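Local structure of amphoterin-induced protein 1 (Mus musculus, 2XOT) at residues Ser221-Asp224 and Phe225-Asp228. The protein promotes growth and fasciculation of neurites as a dimeric cell-adhesion protein of neurons, with an extracellular part of leucine-rich repeats and an immunoglobulin domain. Numbering follows the deposited sequence.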
ATOM      1  N   SER B 221      13.094  -1.557 -16.387  1.00 27.55           N
ATOM      2  CA  SER B 221      13.600  -2.932 -16.468  1.00 28.03           C
ATOM      3  C   SER B 221      14.984  -2.984 -17.149  1.00 28.14           C
ATOM      4  O   SER B 221      15.799  -3.857 -16.848  1.00 28.94           O
ATOM      5  CB  SER B 221      12.581  -3.829 -17.200  1.00 27.29           C
ATOM      6  OG  SER B 221      12.289  -3.362 -18.514  1.00 27.40           O
ATOM      7  N   VAL B 222      15.240  -2.046 -18.062  1.00 28.14           N
ATOM      8  CA  VAL B 222      16.556  -1.905 -18.691  1.00 27.51           C
ATOM      9  C   VAL B 222      17.439  -0.863 -17.988  1.00 27.65           C
ATOM     10  O   VAL B 222      18.575  -1.159 -17.612  1.00 27.06           O
ATOM     11  CB  VAL B 222      16.409  -1.542 -20.186  1.00 27.94           C
ATOM     12  CG1 VAL B 222      17.733  -1.052 -20.763  1.00 26.80           C
ATOM     13  CG2 VAL B 222      15.905  -2.747 -20.972  1.00 27.66           C
ATOM     14  N   MET B 223      16.927   0.347 -17.796  1.00 27.71           N
ATOM     15  CA  MET B 223      17.726   1.419 -17.180  1.00 27.62           C
ATOM     16  C   MET B 223      18.292   1.037 -15.792  1.00 27.20           C
ATOM     17  O   MET B 223      19.447   1.336 -15.487  1.00 26.88           O
ATOM     18  CB  MET B 223      16.926   2.716 -17.085  1.00 27.59           C
ATOM     19  CG  MET B 223      16.435   3.255 -18.414  1.00 28.97           C
ATOM     20  SD  MET B 223      17.685   3.397 -19.706  1.00 30.51           S
ATOM     21  CE  MET B 223      17.442   1.846 -20.500  1.00 32.16           C
ATOM     22  N   ASP B 224      17.517   0.348 -14.964  1.00 26.18           N
ATOM     23  CA  ASP B 224      18.000   0.008 -13.621  1.00 25.77           C
ATOM     24  C   ASP B 224      19.070  -1.112 -13.602  1.00 25.62           C
ATOM     25  O   ASP B 224      19.791  -1.247 -12.628  1.00 25.93           O
ATOM     26  CB  ASP B 224      16.827  -0.382 -12.717  1.00 26.14           C
ATOM     27  CG  ASP B 224      15.857   0.739 -12.492  1.00 24.80           C
ATOM     28  OD1 ASP B 224      16.213   1.893 -12.700  1.00 27.22           O
ATOM     29  OD2 ASP B 224      14.723   0.474 -12.080  1.00 26.19           O
ATOM     30  N   PHE B 225      19.184  -1.875 -14.681  1.00 25.18           N
ATOM     31  CA  PHE B 225      19.946  -3.130 -14.703  1.00 25.68           C
ATOM     32  C   PHE B 225      20.754  -3.375 -15.959  1.00 26.09           C
ATOM     33  O   PHE B 225      21.079  -4.528 -16.279  1.00 26.02           O
ATOM     34  CB  PHE B 225      18.978  -4.298 -14.497  1.00 25.23           C
ATOM     35  CG  PHE B 225      18.307  -4.263 -13.166  1.00 25.63           C
ATOM     36  CD1 PHE B 225      19.008  -4.612 -12.025  1.00 26.06           C
ATOM     37  CD2 PHE B 225      16.988  -3.865 -13.038  1.00 25.15           C
ATOM     38  CE1 PHE B 225      18.407  -4.559 -10.777  1.00 23.68           C
ATOM     39  CE2 PHE B 225      16.401  -3.807 -11.789  1.00 23.75           C
ATOM     40  CZ  PHE B 225      17.108  -4.167 -10.671  1.00 24.30           C
ATOM     41  N   GLN B 226      21.120  -2.301 -16.661  1.00 26.40           N
ATOM     42  CA  GLN B 226      21.843  -2.432 -17.930  1.00 27.39           C
ATOM     43  C   GLN B 226      23.090  -3.341 -17.823  1.00 26.42           C
ATOM     44  O   GLN B 226      23.360  -4.141 -18.715  1.00 26.32           O
ATOM     45  CB  GLN B 226      22.262  -1.055 -18.439  1.00 26.98           C
ATOM     46  CG  GLN B 226      21.129  -0.232 -18.943  1.00 28.97           C
ATOM     47  CD  GLN B 226      21.594   1.124 -19.452  1.00 30.17           C
ATOM     48  OE1 GLN B 226      21.864   2.035 -18.658  1.00 36.01           O
ATOM     49  NE2 GLN B 226      21.700   1.258 -20.768  1.00 30.83           N
ATOM     50  N   GLU B 227      23.820  -3.199 -16.724  1.00 26.22           N
ATOM     51  CA  GLU B 227      25.049  -3.942 -16.481  1.00 26.39           C
ATOM     52  C   GLU B 227      24.794  -5.440 -16.196  1.00 26.43           C
ATOM     53  O   GLU B 227      25.727  -6.238 -16.241  1.00 26.83           O
ATOM     54  CB  GLU B 227      25.817  -3.313 -15.296  1.00 26.39           C
ATOM     55  N   ASP B 228      23.559  -5.832 -15.887  1.00 26.32           N
ATOM     56  CA  ASP B 228      23.265  -7.266 -15.632  1.00 26.49           C
ATOM     57  C   ASP B 228      22.488  -7.969 -16.755  1.00 26.21           C
ATOM     58  O   ASP B 228      22.135  -9.164 -16.640  1.00 25.34           O
ATOM     59  CB  ASP B 228      22.548  -7.432 -14.292  1.00 26.78           C
ATOM     60  CG  ASP B 228      23.410  -7.015 -13.127  1.00 28.89           C
ATOM     61  OD1 ASP B 228      24.511  -7.594 -12.951  1.00 29.64           O
ATOM     62  OD2 ASP B 228      22.984  -6.099 -12.390  1.00 31.82           O
TER
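The phenyl ring of Phe225 lies with one face over the backbone carbonyl of Asp224, its CD1 3.5 Å from Asp224 O. This is a type I beta turn, Val222 to Phe225, that follows the short helix 220-223 in the C-terminal cap of the leucine-rich repeats, on the way to strand 230-231. Phe225 N donates to Val222 O at 3.1 Å, an i+3 to i bond of reasonable straightness (156° at the hydrogen) that comes in from well above the carbonyl plane. With CG beside its own backbone N (chi1 -63°), Phe225 folds its ring back along the preceding residue, and Asp224 CB lies 3.5 Å from Phe225 CD2, with CE2 hardly farther. The carbonyl O of Ser221 sits at the ring's edge, close to its plane. Beyond the turn, Phe225 stacks on His197 and meets Tyr40 of the second subunit, the two ring planes inclined at about 45°, while Asp224 also packs on that tyrosine; the turn therefore forms part of the homodimer interface. Cutting Phe225 back to an alanine would probably keep the backbone turn but leave His197 without its stacking partner and open a gap against Tyr40 of the second subunit. On the other flank, Val222 and Gln226 meet obliquely through aliphatic carbons, Val222 CG1 lying 3.9 Å from Gln226 CG. Helix 205-216 touches Val222 through Trp214 and Gln215, and Ser221 OG bonds the backbone carbonyl of Lys191. A second type I beta turn follows directly and shares Phe225 with the first, closed by the bond from Asp228 N to Phe225 O, 2.8 Å, and the OD1 of Asp228 accepts a hydrogen bond from Val10 N of the second subunit.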